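Local coordinates for DyP (Bjerkandera adusta, PDB 3VXJ), which is a heme b enzyme of the dye-decolorizing peroxidase family, which probably uses hydrogen peroxide to oxidise dyes and phenolic compounds, at residues 202-207 with 359-364; 239-244 with 406-411; 291-296 with 315-320. One frame throughout, in Å; residues are numbered along the deposited sequence.

Contact 1: residues 202-207 with 359-364; sequences DGDTGT and YQSIIG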
loop_
_atom_site.group_PDB
_atom_site.type_symbol
_atom_site.label_atom_id
_atom_site.label_comp_id
_atom_site.label_asym_id
_atom_site.label_seq_id
_atom_site.Cartn_x
_atom_site.Cartn_y
_atom_site.Cartn_z
ATOM N N ASP A 202 3.471 -22.314 -2.667
ATOM C CA ASP A 202 2.128 -22.908 -2.617
ATOM C C ASP A 202 1.068 -21.818 -2.485
ATOM O O ASP A 202 1.179 -20.940 -1.629
ATOM C CB ASP A 202 2.016 -23.909 -1.461
ATOM C CG ASP A 202 0.732 -24.724 -1.504
ATOM O OD1 ASP A 202 0.332 -25.184 -2.597
ATOM O OD2 ASP A 202 0.137 -24.925 -0.425
ATOM N N GLY A 203 0.048 -21.882 -3.336
ATOM C CA GLY A 203 -0.995 -20.863 -3.363
ATOM C C GLY A 203 -0.902 -19.960 -4.580
ATOM O O GLY A 203 -1.897 -19.362 -4.986
ATOM N N ASP A 204 0.288 -19.853 -5.163
ATOM C CA ASP A 204 0.455 -19.121 -6.411
ATOM C C ASP A 204 -0.034 -20.011 -7.549
ATOM O O ASP A 204 0.272 -21.207 -7.588
ATOM C CB ASP A 204 1.926 -18.760 -6.597
ATOM C CG ASP A 204 2.179 -17.896 -7.823
ATOM O OD1 ASP A 204 1.225 -17.413 -8.464
ATOM O OD2 ASP A 204 3.364 -17.727 -8.156
ATOM N N THR A 205 -0.821 -19.446 -8.459
ATOM C CA THR A 205 -1.287 -20.196 -9.628
ATOM C C THR A 205 -0.686 -19.708 -10.946
ATOM O O THR A 205 -0.994 -20.254 -12.003
ATOM C CB THR A 205 -2.811 -20.162 -9.756
ATOM O OG1 THR A 205 -3.248 -18.797 -9.830
ATOM C CG2 THR A 205 -3.459 -20.857 -8.561
ATOM N N GLY A 206 0.159 -18.684 -10.888
ATOM C CA GLY A 206 0.769 -18.127 -12.098
ATOM C C GLY A 206 1.907 -18.996 -12.600
ATOM O O GLY A 206 2.557 -19.693 -11.825
ATOM N N THR A 207 2.164 -18.936 -13.899
ATOM C CA THR A 207 3.203 -19.756 -14.508
ATOM C C THR A 207 4.551 -19.049 -14.381
ATOM O O THR A 207 4.811 -18.078 -15.103
ATOM C CB THR A 207 2.860 -20.028 -15.982
ATOM O OG1 THR A 207 1.590 -20.685 -16.041
ATOM C CG2 THR A 207 3.907 -20.909 -16.641
ATOM N N TYR A 359 2.433 -5.660 -2.179
ATOM C CA TYR A 359 3.063 -6.871 -2.708
ATOM C C TYR A 359 2.089 -8.038 -2.768
ATOM O O TYR A 359 1.328 -8.290 -1.826
ATOM C CB TYR A 359 4.228 -7.316 -1.827
ATOM C CG TYR A 359 5.373 -6.341 -1.726
ATOM C CD1 TYR A 359 6.276 -6.180 -2.773
ATOM C CD2 TYR A 359 5.567 -5.588 -0.563
ATOM C CE1 TYR A 359 7.343 -5.305 -2.674
ATOM C CE2 TYR A 359 6.649 -4.703 -0.448
ATOM C CZ TYR A 359 7.516 -4.564 -1.515
ATOM O OH TYR A 359 8.583 -3.687 -1.424
ATOM N N GLN A 360 2.174 -8.785 -3.867
ATOM C CA GLN A 360 1.344 -9.977 -4.088
ATOM C C GLN A 360 1.993 -10.784 -5.201
ATOM O O GLN A 360 2.757 -10.246 -6.000
ATOM C CB GLN A 360 -0.084 -9.588 -4.500
ATOM C CG GLN A 360 -0.150 -8.678 -5.735
ATOM C CD GLN A 360 -0.036 -7.203 -5.384
ATOM O OE1 GLN A 360 -0.903 -6.647 -4.715
ATOM N NE2 GLN A 360 1.034 -6.552 -5.851
ATOM N N SER A 361 1.683 -12.076 -5.259
ATOM C CA SER A 361 2.179 -12.905 -6.351
ATOM C C SER A 361 1.462 -12.621 -7.674
ATOM O O SER A 361 2.060 -12.789 -8.736
ATOM C CB SER A 361 2.055 -14.384 -5.997
ATOM O OG SER A 361 0.684 -14.698 -5.827
ATOM N N ILE A 362 0.192 -12.217 -7.605
ATOM C CA ILE A 362 -0.623 -12.009 -8.805
ATOM C C ILE A 362 -1.203 -10.618 -8.681
ATOM O O ILE A 362 -2.066 -10.369 -7.835
ATOM C CB ILE A 362 -1.745 -13.071 -8.946
ATOM C CG1 ILE A 362 -1.141 -14.470 -9.096
ATOM C CG2 ILE A 362 -2.658 -12.759 -10.152
ATOM C CD1 ILE A 362 -2.123 -15.617 -8.823
ATOM N N ILE A 363 -0.682 -9.695 -9.490
ATOM C CA ILE A 363 -1.115 -8.295 -9.422
ATOM C C ILE A 363 -2.637 -8.199 -9.531
ATOM O O ILE A 363 -3.283 -7.472 -8.768
ATOM C CB ILE A 363 -0.410 -7.434 -10.496
ATOM C CG1 ILE A 363 1.087 -7.341 -10.179
ATOM C CG2 ILE A 363 -1.030 -6.030 -10.565
ATOM C CD1 ILE A 363 1.911 -6.653 -11.268
ATOM N N GLY A 364 -3.202 -8.967 -10.456
ATOM C CA GLY A 364 -4.639 -8.956 -10.708
ATOM C C GLY A 364 -5.511 -9.430 -9.561
ATOM O O GLY A 364 -6.707 -9.161 -9.546
#
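The methyl tip of I362 meets the start of a surface turn: its CD1 lies 3.5 Å from T205 OG1 and 3.8 Å from D204 OD1. The threonine is met at about a right angle, D204 obliquely, where CG1 of I362 also comes to 3.8 Å of D204 OD1. CD1 reaches the backbone as well, 4.3 Å from G206 N. Beside this, S361 places its CB 4.0 Å from D204 CG, and its OG remains 3.8 Å from D204 OD1, a van der Waals separation.

The next shell gives these polar groups other partners. D204 holds CG anti to its backbone N (chi1 -175°), and its OD1 accepts G206 N at 2.9 Å in an Asx turn, the donor standing above the carboxylate plane. The other oxygen, OD2, receives G200 N and forms a salt bridge with R208, whose side chain also touches I362. S361 has OG between its backbone N and carbonyl carbon (chi1 63°), and its hydroxyl bonds to G195 O. Thus the loop that precedes strand 216-225 is braced partly from within, and T199 packs on both D204 and S361.

On the other side, the chain has just left strand 353-360, which pairs with strand 216-225 in the antiparallel sheet of the C-terminal half. Chemically, the contact is van der Waals packing of an aliphatic tip chiefly against oxygen atoms: D204 and S361 find their polar partners elsewhere, G206, G200 and R208 for the carboxylate, G195 for the hydroxyl, so shape rather than a directed polar bond matches the turn to the strand end.

Contact 2: residues 239-244 with 406-411; sequences IPANSA and DPLNQN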
loop_
_atom_site.group_PDB
_atom_site.type_symbol
_atom_site.label_atom_id
_atom_site.label_comp_id
_atom_site.label_asym_id
_atom_site.label_seq_id
_atom_site.Cartn_x
_atom_site.Cartn_y
_atom_site.Cartn_z
ATOM N N ILE A 239 -21.666 14.085 10.709
ATOM C CA ILE A 239 -22.823 13.272 11.063
ATOM C C ILE A 239 -23.481 13.868 12.310
ATOM O O ILE A 239 -22.798 14.084 13.308
ATOM C CB ILE A 239 -22.412 11.798 11.249
ATOM C CG1 ILE A 239 -21.939 11.238 9.903
ATOM C CG2 ILE A 239 -23.559 10.978 11.823
ATOM C CD1 ILE A 239 -21.268 9.912 9.954
ATOM N N PRO A 240 -24.793 14.170 12.244
ATOM C CA PRO A 240 -25.412 14.867 13.384
ATOM C C PRO A 240 -25.536 14.035 14.660
ATOM O O PRO A 240 -25.501 14.602 15.742
ATOM C CB PRO A 240 -26.810 15.249 12.872
ATOM C CG PRO A 240 -27.058 14.418 11.704
ATOM C CD PRO A 240 -25.725 14.032 11.110
ATOM N N ALA A 241 -25.689 12.718 14.533
ATOM C CA ALA A 241 -25.926 11.840 15.682
ATOM C C ALA A 241 -25.576 10.411 15.316
ATOM O O ALA A 241 -25.601 10.036 14.145
ATOM C CB ALA A 241 -27.384 11.905 16.118
ATOM N N ASN A 242 -25.259 9.611 16.323
ATOM C CA ASN A 242 -25.217 8.182 16.111
ATOM C C ASN A 242 -26.017 7.506 17.209
ATOM O O ASN A 242 -26.719 8.191 17.956
ATOM C CB ASN A 242 -23.781 7.655 15.932
ATOM C CG ASN A 242 -22.911 7.827 17.157
ATOM O OD1 ASN A 242 -23.383 7.831 18.300
ATOM N ND2 ASN A 242 -21.604 7.922 16.921
ATOM N N SER A 243 -25.927 6.182 17.308
ATOM C CA SER A 243 -26.751 5.432 18.256
ATOM C C SER A 243 -26.607 5.925 19.688
ATOM O O SER A 243 -27.567 5.895 20.453
ATOM C CB SER A 243 -26.414 3.938 18.203
ATOM O OG SER A 243 -26.669 3.380 16.923
ATOM N N ALA A 244 -25.403 6.369 20.040
ATOM C CA ALA A 244 -25.086 6.761 21.404
ATOM C C ALA A 244 -25.638 8.135 21.783
ATOM O O ALA A 244 -25.789 8.441 22.962
ATOM C CB ALA A 244 -23.587 6.713 21.620
ATOM N N ASP A 406 -23.970 7.647 7.105
ATOM C CA ASP A 406 -24.714 8.032 8.297
ATOM C C ASP A 406 -25.476 6.815 8.815
ATOM O O ASP A 406 -26.442 6.369 8.188
ATOM C CB ASP A 406 -25.671 9.192 7.988
ATOM C CG ASP A 406 -26.364 9.733 9.223
ATOM O OD1 ASP A 406 -26.458 9.004 10.226
ATOM O OD2 ASP A 406 -26.834 10.887 9.188
ATOM N N PRO A 407 -25.056 6.283 9.975
ATOM C CA PRO A 407 -25.689 5.060 10.475
ATOM C C PRO A 407 -27.174 5.210 10.795
ATOM O O PRO A 407 -27.881 4.210 10.851
ATOM C CB PRO A 407 -24.899 4.759 11.751
ATOM C CG PRO A 407 -24.419 6.112 12.225
ATOM C CD PRO A 407 -24.092 6.843 10.942
ATOM N N LEU A 408 -27.636 6.445 10.999
ATOM C CA LEU A 408 -29.044 6.694 11.335
ATOM C C LEU A 408 -29.858 7.092 10.108
ATOM O O LEU A 408 -31.070 7.269 10.199
ATOM C CB LEU A 408 -29.182 7.748 12.452
ATOM C CG LEU A 408 -28.393 7.508 13.750
ATOM C CD1 LEU A 408 -28.746 8.555 14.805
ATOM C CD2 LEU A 408 -28.604 6.094 14.303
ATOM N N ASN A 409 -29.182 7.236 8.969
ATOM C CA ASN A 409 -29.840 7.539 7.694
ATOM C C ASN A 409 -29.100 6.824 6.571
ATOM O O ASN A 409 -28.447 7.454 5.738
ATOM C CB ASN A 409 -29.858 9.054 7.419
ATOM C CG ASN A 409 -30.558 9.852 8.503
ATOM O OD1 ASN A 409 -29.908 10.493 9.334
ATOM N ND2 ASN A 409 -31.882 9.821 8.499
ATOM N N GLN A 410 -29.190 5.498 6.565
ATOM C CA GLN A 410 -28.302 4.683 5.728
ATOM C C GLN A 410 -28.565 4.801 4.237
ATOM O O GLN A 410 -27.670 4.580 3.423
ATOM C CB GLN A 410 -28.330 3.223 6.181
ATOM C CG GLN A 410 -27.777 3.076 7.598
ATOM C CD GLN A 410 -27.830 1.655 8.142
ATOM O OE1 GLN A 410 -27.844 0.671 7.390
ATOM N NE2 GLN A 410 -27.834 1.545 9.463
ATOM N N ASN A 411 -29.789 5.181 3.880
ATOM C CA ASN A 411 -30.113 5.414 2.475
ATOM C C ASN A 411 -29.598 6.737 1.925
ATOM O O ASN A 411 -29.651 6.963 0.718
ATOM C CB ASN A 411 -31.613 5.274 2.218
ATOM C CG ASN A 411 -32.019 3.846 1.924
ATOM O OD1 ASN A 411 -31.288 3.092 1.269
ATOM N ND2 ASN A 411 -33.195 3.467 2.395
HETATM O O HOH W 1 -27.240 11.023 12.199
#
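L408 reaches over the backbone of 241-243 with both methyls, each over a different part of it. CD1 comes to 3.5 Å of A241 O and 3.8 Å of A241 CB, whereas CD2 lies 4.0 Å from S243 N. CG stands anti to the carbonyl carbon (chi1 -53°), which lays the branched end over the short strand 241-242.

I239 and D406 run past each other in opposite directions, with the I239 methyl CG2 3.9 Å from D406 OD1. P240 instead meets the same carboxylate at about a right angle, its CD 3.8 Å from D406 OD2. Deeper in, the P407 ring offers CG to N242 CB at 4.1 Å, and F255 of helix 249-261 touches I239, N242 and P407 alike. The amide of N242 leads off from this interface: OD1 accepts A244 N in an Asx turn, and ND2 bonds to T275 O.

D406 OD1 also receives L408 N, from above the carboxylate plane, in a second Asx turn that opens the type I turn 406-409. A water completes the join, lying 2.7 Å from A241 O and 2.9 Å from D406 OD1.

The polar link between the two segments is therefore indirect: one water joins a strand carbonyl to a turn-fixed carboxylate, while the direct touching is van der Waals contact, mostly of aliphatic groups against one another, the carboxylate and the backbone.

Contact 3: residues 291-296 with 315-320; sequences FDYSDT and RQDLGG. With 3DM (2,6-dimethoxyphenol), chain D; HEM (protoporphyrin IX containing Fe), chain B.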
loop_
_atom_site.group_PDB
_atom_site.type_symbol
_atom_site.label_atom_id
_atom_site.label_comp_id
_atom_site.label_asym_id
_atom_site.label_seq_id
_atom_site.Cartn_x
_atom_site.Cartn_y
_atom_site.Cartn_z
ATOM N N PHE A 291 -12.096 -8.827 14.064
ATOM C CA PHE A 291 -13.457 -8.572 13.602
ATOM C C PHE A 291 -13.534 -9.073 12.173
ATOM O O PHE A 291 -12.501 -9.204 11.496
ATOM C CB PHE A 291 -13.798 -7.073 13.652
ATOM C CG PHE A 291 -12.963 -6.224 12.721
ATOM C CD1 PHE A 291 -13.415 -5.908 11.437
ATOM C CD2 PHE A 291 -11.707 -5.780 13.110
ATOM C CE1 PHE A 291 -12.633 -5.142 10.570
ATOM C CE2 PHE A 291 -10.913 -5.011 12.242
ATOM C CZ PHE A 291 -11.388 -4.698 10.976
ATOM N N ASP A 292 -14.742 -9.346 11.700
ATOM C CA ASP A 292 -14.894 -9.887 10.351
ATOM C C ASP A 292 -16.156 -9.428 9.618
ATOM O O ASP A 292 -16.474 -9.969 8.569
ATOM C CB ASP A 292 -14.805 -11.424 10.359
ATOM C CG ASP A 292 -15.903 -12.085 11.189
ATOM O OD1 ASP A 292 -16.802 -11.377 11.689
ATOM O OD2 ASP A 292 -15.865 -13.327 11.337
ATOM N N TYR A 293 -16.855 -8.437 10.177
ATOM C CA TYR A 293 -18.146 -7.931 9.671
ATOM C C TYR A 293 -19.314 -8.907 9.840
ATOM O O TYR A 293 -20.423 -8.595 9.414
ATOM C CB TYR A 293 -18.070 -7.390 8.213
ATOM C CG TYR A 293 -16.895 -6.475 7.979
ATOM C CD1 TYR A 293 -16.776 -5.286 8.693
ATOM C CD2 TYR A 293 -15.889 -6.804 7.062
ATOM C CE1 TYR A 293 -15.689 -4.453 8.512
ATOM C CE2 TYR A 293 -14.792 -5.971 6.869
ATOM C CZ TYR A 293 -14.705 -4.795 7.605
ATOM O OH TYR A 293 -13.631 -3.945 7.465
ATOM N N SER A 294 -19.094 -10.061 10.482
ATOM C CA SER A 294 -20.183 -11.039 10.658
ATOM C C SER A 294 -21.330 -10.492 11.506
ATOM O O SER A 294 -22.451 -10.994 11.428
ATOM C CB SER A 294 -19.685 -12.364 11.235
ATOM O OG SER A 294 -19.219 -12.198 12.550
ATOM N N ASP A 295 -21.053 -9.448 12.286
ATOM C CA ASP A 295 -22.081 -8.771 13.075
ATOM C C ASP A 295 -22.776 -7.615 12.335
ATOM O O ASP A 295 -23.555 -6.874 12.940
ATOM C CB ASP A 295 -21.476 -8.259 14.391
ATOM C CG ASP A 295 -20.432 -7.154 14.186
ATOM O OD1 ASP A 295 -20.139 -6.803 13.025
ATOM O OD2 ASP A 295 -19.909 -6.638 15.204
ATOM N N THR A 296 -22.462 -7.437 11.052
ATOM C CA THR A 296 -22.983 -6.310 10.283
ATOM C C THR A 296 -23.045 -6.630 8.779
ATOM O O THR A 296 -22.827 -5.767 7.924
ATOM C CB THR A 296 -22.189 -4.986 10.601
ATOM O OG1 THR A 296 -22.853 -3.851 10.026
ATOM C CG2 THR A 296 -20.733 -5.054 10.127
ATOM N N ARG A 315 -13.468 -9.508 4.228
ATOM C CA ARG A 315 -13.652 -10.471 5.326
ATOM C C ARG A 315 -14.919 -11.312 5.084
ATOM O O ARG A 315 -15.051 -11.898 4.001
ATOM C CB ARG A 315 -13.588 -9.776 6.704
ATOM C CG ARG A 315 -12.301 -8.992 6.878
ATOM C CD ARG A 315 -12.126 -8.387 8.266
ATOM N NE ARG A 315 -10.960 -7.498 8.253
ATOM C CZ ARG A 315 -10.043 -7.379 9.210
ATOM N NH1 ARG A 315 -10.124 -8.082 10.333
ATOM N NH2 ARG A 315 -9.029 -6.552 9.027
ATOM N N GLN A 316 -15.839 -11.388 6.049
ATOM C CA GLN A 316 -17.008 -12.268 5.921
ATOM C C GLN A 316 -18.018 -11.830 4.858
ATOM O O GLN A 316 -18.918 -12.596 4.518
ATOM C CB GLN A 316 -17.696 -12.478 7.283
ATOM C CG GLN A 316 -18.765 -13.585 7.329
ATOM C CD GLN A 316 -18.205 -14.985 7.115
ATOM O OE1 GLN A 316 -17.022 -15.241 7.347
ATOM N NE2 GLN A 316 -19.065 -15.899 6.682
ATOM N N ASP A 317 -17.874 -10.627 4.299
ATOM C CA ASP A 317 -18.705 -10.276 3.133
ATOM C C ASP A 317 -18.490 -11.267 1.976
ATOM O O ASP A 317 -19.363 -11.418 1.116
ATOM C CB ASP A 317 -18.428 -8.855 2.627
ATOM C CG ASP A 317 -18.965 -7.767 3.545
ATOM O OD1 ASP A 317 -19.926 -7.988 4.313
ATOM O OD2 ASP A 317 -18.408 -6.651 3.452
ATOM N N LEU A 318 -17.341 -11.944 1.959
ATOM C CA LEU A 318 -17.068 -12.957 0.927
ATOM C C LEU A 318 -17.689 -14.320 1.238
ATOM O O LEU A 318 -17.707 -15.199 0.368
ATOM C CB LEU A 318 -15.561 -13.101 0.679
ATOM C CG LEU A 318 -14.836 -11.874 0.134
ATOM C CD1 LEU A 318 -13.375 -12.209 -0.099
ATOM C CD2 LEU A 318 -15.480 -11.367 -1.152
ATOM N N GLY A 319 -18.187 -14.492 2.462
ATOM C CA GLY A 319 -18.835 -15.739 2.873
ATOM C C GLY A 319 -17.974 -16.648 3.729
ATOM O O GLY A 319 -18.449 -17.672 4.230
ATOM N N GLY A 320 -16.709 -16.284 3.891
ATOM C CA GLY A 320 -15.758 -17.054 4.685
ATOM C C GLY A 320 -14.344 -16.648 4.312
ATOM O O GLY A 320 -14.160 -15.738 3.490
HETATM O O1 3DM D . -9.267 -11.331 6.402
HETATM C C1 3DM D . -10.390 -12.121 6.519
HETATM C C2 3DM D . -11.001 -12.688 5.394
HETATM O O2 3DM D . -10.466 -12.439 4.156
HETATM C C7 3DM D . -11.291 -12.694 3.008
HETATM C C3 3DM D . -12.135 -13.493 5.572
HETATM C C4 3DM D . -12.666 -13.703 6.848
HETATM C C5 3DM D . -12.053 -13.144 7.965
HETATM C C6 3DM D . -10.918 -12.349 7.795
HETATM O O3 3DM D . -10.275 -11.767 8.851
HETATM C C8 3DM D . -10.981 -11.727 10.120
HETATM C CHA HEM B . -5.948 -0.347 5.089
HETATM C CHB HEM B . -5.129 4.333 4.197
HETATM C CHC HEM B . -4.762 3.414 -0.537
HETATM C CHD HEM B . -5.544 -1.278 0.330
HETATM C C1A HEM B . -5.793 1.001 5.255
HETATM C C2A HEM B . -5.907 1.710 6.511
HETATM C C3A HEM B . -5.690 3.012 6.255
HETATM C C4A HEM B . -5.402 3.150 4.846
HETATM C CMA HEM B . -5.698 4.178 7.262
HETATM C CAA HEM B . -6.290 1.057 7.858
HETATM C CBA HEM B . -5.117 0.514 8.677
HETATM C CGA HEM B . -4.509 -0.750 8.118
HETATM O O1A HEM B . -5.134 -1.831 8.170
HETATM O O2A HEM B . -3.345 -0.676 7.633
HETATM C C1B HEM B . -4.942 4.497 2.839
HETATM C C2B HEM B . -4.663 5.749 2.168
HETATM C C3B HEM B . -4.556 5.492 0.851
HETATM C C4B HEM B . -4.753 4.070 0.669
HETATM C CMB HEM B . -4.544 7.108 2.892
HETATM C CAB HEM B . -4.246 6.474 -0.299
HETATM C CBB HEM B . -3.598 7.624 -0.096
HETATM C C1C HEM B . -4.989 2.072 -0.714
HETATM C C2C HEM B . -5.060 1.386 -1.990
HETATM C C3C HEM B . -5.293 0.086 -1.751
HETATM C C4C HEM B . -5.366 -0.080 -0.315
HETATM C CMC HEM B . -4.878 2.077 -3.355
HETATM C CAC HEM B . -5.445 -1.082 -2.761
HETATM C CBC HEM B . -6.064 -0.919 -3.939
HETATM C C1D HEM B . -5.654 -1.453 1.685
HETATM C C2D HEM B . -5.733 -2.746 2.319
HETATM C C3D HEM B . -5.871 -2.459 3.781
HETATM C C4D HEM B . -5.852 -1.023 3.902
HETATM C CMD HEM B . -5.712 -4.148 1.689
HETATM C CAD HEM B . -6.019 -3.531 4.871
HETATM C CBD HEM B . -7.485 -3.952 4.900
HETATM C CGD HEM B . -7.730 -5.041 5.910
HETATM O O1D HEM B . -8.660 -4.869 6.743
HETATM O O2D HEM B . -7.017 -6.069 5.890
HETATM N NA HEM B . -5.510 1.911 4.268
HETATM N NB HEM B . -5.026 3.486 1.889
HETATM N NC HEM B . -5.218 1.149 0.280
HETATM N ND HEM B . -5.694 -0.450 2.651
HETATM FE FE HEM B . -5.430 1.541 2.259
HETATM O O HOH W 2 -11.460 -5.243 6.488
HETATM O O HOH W 3 -3.484 1.249 2.571
#
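R315 is gripped from several sides by F291 and its neighbours, a worked case of a guanidinium satisfied group by group. NH1 donates to F291 O at 2.9 Å (148° at the hydrogen), tilted from both the carbonyl and the guanidinium planes. NH2 gives a nearly straight bond of 2.9 Å (171°) to O1D of a heme propionate, which lies at the guanidinium edge, and also bonds to N289 OD1. NE donates to a water 2.9 Å away. That water also pairs with Y293 OH at 2.7 Å and can donate to the propionate O1D, so this oxygen can take the arginine and the water together.

The F291 ring lies flat against one face of the guanidinium, planes 9° apart and CZ of R315 3.9 Å from the ring centroid, a cation-pi stack that, together with the hydrogen bonds, holds the group flat. The arginine chain, extended from CG to NE, passes the 2,6-dimethoxyphenol, its CG 3.7 Å from ring atom C1. R315 binds heme b, and with F291, D292, L318 and G320 it also lines the phenol pocket. A leucine in place of R315 would probably deprive propionate O1D of this charged donor and leave F291 O without the NH1 bond.

The backbone adds a bond in the carbonyl plane, Q316 N to D292 O at 3.0 Å. D292 OD1 is itself doubly engaged, by S294 N in an Asx turn and by S294 OG on its syn side. D317 has salt bridges to R310 and K384.

The two loops flank helix 308-312, which begins with the axial iron ligand H308; Y293 packs on V309 and R310 of that helix, and the chain beyond 315-320 leads on to strand 328-334.

In the fold
Along the chain the segments of contacts 1 and 2 alternate, and contact 3 is nested within the loops that both close. Contact 1 and contact 2 lie far apart, centres 40 Å from each other, while contact 3 stands 24 Å from the first and 21 Å from the second. Contact 1 sits where strand 353-360 ends. That strand neighbours strand 328-334, which follows contact 3, in the antiparallel sheet of the C-terminal half. Contact 2, beside helix 249-261, is more peripheral. Contact 3 forms part of the heme and phenol pockets; away from these sites, contact 1 holds a surface loop to the end of a sheet strand and contact 2 joins outlying segments.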